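Local coordinates for putative host cell surface-exposed lipoprotein (Streptococcus phage TP-J34, PDB 4EQQ) that probably blocks superinfection of the lysogenic host by other phages, acting as a lipoprotein at the cell surface that targets the incoming phage's tape measure protein, at residues E14-Y25 / F43-A54. Sequence-based numbering, arbitrary orientation.
Sequences EYRTAVSKAKQY and FDKYSQDASDYA
Phe43 CD2 lies against Tyr25 OH at the start of this contact, following helix 33-42 in a three-helix, helix-turn-helix unit, the first of the two Ltp family regions in the ectodomain. Next, Tyr25 OH donates a hydrogen bond to the syn lone pair of Asp44 OD2, 2.6 Å away and in the plane of the phenol ring; Gln39 of helix 33-42 also bonds that hydroxyl. The other oxygen, OD1, reaches Lys21 NZ through a water, the two being 4.2 Å apart, while the lysine chain curls so that CG, CD and CE run alongside OD1. Beyond Lys45, whose phi is positive, Tyr46 turns its ring over helix 14-25: the Ala18 methyl sits above the ring centre, 3.7 Å from it, and Glu14 CG touches the ring edge at CD1. Ser47 is the N-cap of helix 48-57, its OG accepting from Ala50 N, and its own N-H runs almost straight (170°) into Glu14 OE1; a water links Glu14 OE2 to that same OG. Glu14 reaches this helix start because its chain is extended, with CG swung away from its backbone N (chi1 -178°). The Tyr15 hydroxyl meets Asp49 CB, and Ala50 CA packs over one face of the Tyr15 ring. The axes of 14-25 and 48-54 cross at -52° and approach to 8.5 Å, consistent with the alanines at the crossing, Ala18, Ala22, Ala50 and Ala54. Tyr15 CD2 lies over a face of Tyr53, whose CE2 meets Val19 CG2, and finally Ala54 CB comes within 3.8 Å of Ala18 CB.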
loop_
_atom_site.group_PDB
_atom_site.type_symbol
_atom_site.label_atom_id
_atom_site.label_comp_id
_atom_site.label_asym_id
_atom_site.label_seq_id
_atom_site.Cartn_x
_atom_site.Cartn_y
_atom_site.Cartn_z
ATOM N N GLU A 14 -23.525 5.103 9.859
ATOM C CA GLU A 14 -22.215 5.610 9.466
ATOM C C GLU A 14 -21.070 4.760 10.021
ATOM O O GLU A 14 -20.104 4.541 9.307
ATOM C CB GLU A 14 -22.059 7.063 9.945
ATOM C CG GLU A 14 -20.753 7.732 9.546
ATOM C CD GLU A 14 -20.365 8.984 10.312
ATOM O OE1 GLU A 14 -19.313 9.579 9.980
ATOM O OE2 GLU A 14 -21.107 9.371 11.245
ATOM N N TYR A 15 -21.172 4.305 11.292
ATOM C CA TYR A 15 -20.129 3.488 11.917
ATOM C C TYR A 15 -20.062 2.114 11.226
ATOM O O TYR A 15 -18.967 1.581 11.037
ATOM C CB TYR A 15 -20.403 3.300 13.418
ATOM C CG TYR A 15 -20.118 4.475 14.339
ATOM C CD1 TYR A 15 -20.366 5.781 13.931
ATOM C CD2 TYR A 15 -19.780 4.267 15.670
ATOM C CE1 TYR A 15 -20.183 6.859 14.798
ATOM C CE2 TYR A 15 -19.590 5.338 16.547
ATOM C CZ TYR A 15 -19.771 6.633 16.101
ATOM O OH TYR A 15 -19.613 7.687 16.972
ATOM N N ARG A 16 -21.232 1.551 10.854
ATOM C CA ARG A 16 -21.312 0.239 10.180
ATOM C C ARG A 16 -20.755 0.351 8.766
ATOM O O ARG A 16 -20.045 -0.543 8.318
ATOM C CB ARG A 16 -22.760 -0.306 10.174
ATOM C CG ARG A 16 -23.282 -0.632 11.577
ATOM C CD ARG A 16 -24.552 -1.476 11.555
ATOM N NE ARG A 16 -25.687 -0.695 11.083
ATOM C CZ ARG A 16 -26.496 0.003 11.873
ATOM N NH1 ARG A 16 -27.482 0.718 11.352
ATOM N NH2 ARG A 16 -26.326 -0.011 13.192
ATOM N N THR A 17 -21.025 1.471 8.088
ATOM C CA THR A 17 -20.484 1.726 6.750
ATOM C C THR A 17 -18.956 1.920 6.854
ATOM O O THR A 17 -18.214 1.446 5.985
ATOM C CB THR A 17 -21.254 2.891 6.079
ATOM O OG1 THR A 17 -22.642 2.562 6.108
ATOM C CG2 THR A 17 -20.884 3.080 4.615
ATOM N N ALA A 18 -18.483 2.619 7.919
ATOM C CA ALA A 18 -17.050 2.820 8.137
ATOM C C ALA A 18 -16.347 1.471 8.371
ATOM O O ALA A 18 -15.251 1.276 7.855
ATOM C CB ALA A 18 -16.805 3.772 9.303
ATOM N N VAL A 19 -16.990 0.532 9.113
ATOM C CA VAL A 19 -16.459 -0.817 9.372
ATOM C C VAL A 19 -16.285 -1.577 8.032
ATOM O O VAL A 19 -15.252 -2.206 7.792
ATOM C CB VAL A 19 -17.352 -1.599 10.383
ATOM C CG1 VAL A 19 -17.114 -3.115 10.286
ATOM C CG2 VAL A 19 -17.116 -1.102 11.819
ATOM N N SER A 20 -17.296 -1.488 7.166
ATOM C CA SER A 20 -17.281 -2.122 5.838
ATOM C C SER A 20 -16.102 -1.560 5.006
ATOM O O SER A 20 -15.350 -2.318 4.383
ATOM C CB SER A 20 -18.611 -1.845 5.130
ATOM O OG SER A 20 -18.571 -2.414 3.834
ATOM N N LYS A 21 -15.932 -0.232 5.031
ATOM C CA LYS A 21 -14.854 0.450 4.323
ATOM C C LYS A 21 -13.474 0.068 4.918
ATOM O O LYS A 21 -12.550 -0.216 4.163
ATOM C CB LYS A 21 -15.088 1.974 4.349
ATOM C CG LYS A 21 -14.119 2.807 3.513
ATOM C CD LYS A 21 -13.989 2.369 2.026
ATOM C CE LYS A 21 -15.200 2.690 1.183
ATOM N NZ LYS A 21 -14.918 2.537 -0.269
ATOM N N ALA A 22 -13.361 0.005 6.265
ATOM C CA ALA A 22 -12.121 -0.375 6.957
ATOM C C ALA A 22 -11.665 -1.786 6.525
ATOM O O ALA A 22 -10.481 -1.989 6.251
ATOM C CB ALA A 22 -12.317 -0.319 8.468
ATOM N N LYS A 23 -12.621 -2.742 6.439
ATOM C CA LYS A 23 -12.374 -4.121 5.998
ATOM C C LYS A 23 -11.842 -4.158 4.565
ATOM O O LYS A 23 -10.967 -4.950 4.260
ATOM C CB LYS A 23 -13.658 -4.944 6.079
ATOM C CG LYS A 23 -14.050 -5.325 7.482
ATOM C CD LYS A 23 -15.415 -6.026 7.510
ATOM C CE LYS A 23 -15.791 -6.469 8.906
ATOM N NZ LYS A 23 -14.977 -7.627 9.334
ATOM N N GLN A 24 -12.389 -3.311 3.690
ATOM C CA GLN A 24 -11.969 -3.176 2.287
ATOM C C GLN A 24 -10.508 -2.701 2.228
ATOM O O GLN A 24 -9.681 -3.327 1.570
ATOM C CB GLN A 24 -12.879 -2.150 1.610
ATOM C CG GLN A 24 -13.170 -2.381 0.167
ATOM C CD GLN A 24 -14.364 -1.538 -0.215
ATOM O OE1 GLN A 24 -15.516 -1.853 0.111
ATOM N NE2 GLN A 24 -14.109 -0.398 -0.827
ATOM N N TYR A 25 -10.180 -1.636 2.969
ATOM C CA TYR A 25 -8.814 -1.118 3.035
ATOM C C TYR A 25 -7.824 -2.143 3.554
ATOM O O TYR A 25 -6.768 -2.309 2.950
ATOM C CB TYR A 25 -8.737 0.143 3.906
ATOM C CG TYR A 25 -9.272 1.378 3.239
ATOM C CD1 TYR A 25 -8.787 1.795 2.000
ATOM C CD2 TYR A 25 -10.199 2.193 3.885
ATOM C CE1 TYR A 25 -9.263 2.953 1.388
ATOM C CE2 TYR A 25 -10.644 3.377 3.306
ATOM C CZ TYR A 25 -10.183 3.748 2.053
ATOM O OH TYR A 25 -10.625 4.906 1.487
ATOM N N PHE A 43 -9.807 10.709 3.585
ATOM C CA PHE A 43 -10.341 10.381 2.264
ATOM C C PHE A 43 -11.856 10.197 2.246
ATOM O O PHE A 43 -12.538 10.829 1.443
ATOM C CB PHE A 43 -9.642 9.151 1.662
ATOM C CG PHE A 43 -10.077 8.847 0.238
ATOM C CD1 PHE A 43 -9.555 9.561 -0.832
ATOM C CD2 PHE A 43 -11.046 7.885 -0.021
ATOM C CE1 PHE A 43 -9.988 9.306 -2.141
ATOM C CE2 PHE A 43 -11.476 7.630 -1.326
ATOM C CZ PHE A 43 -10.933 8.331 -2.379
ATOM N N ASP A 44 -12.372 9.288 3.081
ATOM C CA ASP A 44 -13.792 8.933 3.095
ATOM C C ASP A 44 -14.667 9.942 3.814
ATOM O O ASP A 44 -15.887 9.880 3.690
ATOM C CB ASP A 44 -13.978 7.528 3.664
ATOM C CG ASP A 44 -13.225 6.494 2.867
ATOM O OD1 ASP A 44 -13.762 6.034 1.846
ATOM O OD2 ASP A 44 -12.045 6.258 3.181
ATOM N N LYS A 45 -14.051 10.856 4.580
ATOM C CA LYS A 45 -14.749 11.926 5.294
ATOM C C LYS A 45 -15.664 11.442 6.419
ATOM O O LYS A 45 -16.666 12.080 6.718
ATOM C CB LYS A 45 -15.433 12.956 4.332
ATOM C CG LYS A 45 -14.548 13.463 3.175
ATOM C CD LYS A 45 -13.342 14.241 3.673
ATOM C CE LYS A 45 -12.520 14.797 2.535
ATOM N NZ LYS A 45 -11.242 15.409 3.023
ATOM N N TYR A 46 -15.303 10.319 7.063
ATOM C CA TYR A 46 -16.024 9.860 8.249
ATOM C C TYR A 46 -15.635 10.793 9.395
ATOM O O TYR A 46 -14.559 11.401 9.351
ATOM C CB TYR A 46 -15.631 8.416 8.608
ATOM C CG TYR A 46 -16.356 7.414 7.741
ATOM C CD1 TYR A 46 -17.716 7.173 7.913
ATOM C CD2 TYR A 46 -15.705 6.763 6.698
ATOM C CE1 TYR A 46 -18.406 6.297 7.084
ATOM C CE2 TYR A 46 -16.379 5.868 5.871
ATOM C CZ TYR A 46 -17.735 5.654 6.057
ATOM O OH TYR A 46 -18.422 4.788 5.258
ATOM N N SER A 47 -16.490 10.911 10.421
ATOM C CA SER A 47 -16.121 11.715 11.586
ATOM C C SER A 47 -14.966 10.995 12.311
ATOM O O SER A 47 -14.734 9.800 12.077
ATOM C CB SER A 47 -17.306 11.839 12.543
ATOM O OG SER A 47 -17.680 10.547 12.995
ATOM N N GLN A 48 -14.276 11.691 13.213
ATOM C CA GLN A 48 -13.229 11.064 14.012
ATOM C C GLN A 48 -13.809 9.891 14.847
ATOM O O GLN A 48 -13.177 8.843 14.945
ATOM C CB GLN A 48 -12.546 12.095 14.937
ATOM C CG GLN A 48 -11.226 11.591 15.520
ATOM C CD GLN A 48 -10.193 11.295 14.451
ATOM O OE1 GLN A 48 -9.783 12.175 13.690
ATOM N NE2 GLN A 48 -9.740 10.054 14.387
ATOM N N ASP A 49 -15.008 10.064 15.424
ATOM C CA ASP A 49 -15.631 9.010 16.226
ATOM C C ASP A 49 -15.941 7.739 15.410
ATOM O O ASP A 49 -15.712 6.645 15.911
ATOM C CB ASP A 49 -16.895 9.528 16.930
ATOM C CG ASP A 49 -16.625 10.498 18.072
ATOM O OD1 ASP A 49 -15.480 10.526 18.575
ATOM O OD2 ASP A 49 -17.569 11.168 18.506
ATOM N N ALA A 50 -16.492 7.885 14.189
ATOM C CA ALA A 50 -16.820 6.735 13.325
ATOM C C ALA A 50 -15.519 6.004 12.917
ATOM O O ALA A 50 -15.484 4.775 12.874
ATOM C CB ALA A 50 -17.562 7.209 12.084
ATOM N N SER A 51 -14.459 6.772 12.630
ATOM C CA SER A 51 -13.160 6.215 12.239
ATOM C C SER A 51 -12.529 5.483 13.417
ATOM O O SER A 51 -12.073 4.360 13.240
ATOM C CB SER A 51 -12.236 7.301 11.700
ATOM O OG SER A 51 -10.992 6.728 11.338
ATOM N N ASP A 52 -12.527 6.111 14.615
ATOM C CA ASP A 52 -12.026 5.511 15.859
ATOM C C ASP A 52 -12.784 4.216 16.175
ATOM O O ASP A 52 -12.160 3.237 16.566
ATOM C CB ASP A 52 -12.135 6.491 17.046
ATOM C CG ASP A 52 -11.207 7.698 16.970
ATOM O OD1 ASP A 52 -10.296 7.712 16.084
ATOM O OD2 ASP A 52 -11.414 8.637 17.745
ATOM N N TYR A 53 -14.107 4.196 15.960
ATOM C CA TYR A 53 -14.901 2.980 16.163
ATOM C C TYR A 53 -14.493 1.899 15.150
ATOM O O TYR A 53 -14.258 0.752 15.542
ATOM C CB TYR A 53 -16.402 3.273 16.018
ATOM C CG TYR A 53 -17.260 2.027 16.123
ATOM C CD1 TYR A 53 -17.630 1.520 17.369
ATOM C CD2 TYR A 53 -17.688 1.350 14.985
ATOM C CE1 TYR A 53 -18.395 0.360 17.472
ATOM C CE2 TYR A 53 -18.441 0.181 15.078
ATOM C CZ TYR A 53 -18.806 -0.301 16.325
ATOM O OH TYR A 53 -19.584 -1.427 16.430
ATOM N N ALA A 54 -14.454 2.253 13.847
ATOM C CA ALA A 54 -14.105 1.302 12.786
ATOM C C ALA A 54 -12.718 0.637 12.947
ATOM O O ALA A 54 -12.612 -0.572 12.781
ATOM C CB ALA A 54 -14.226 1.960 11.413
HETATM O O HOH W 1 -20.198 10.415 13.491
HETATM O O HOH W 2 -13.052 4.540 -0.429
#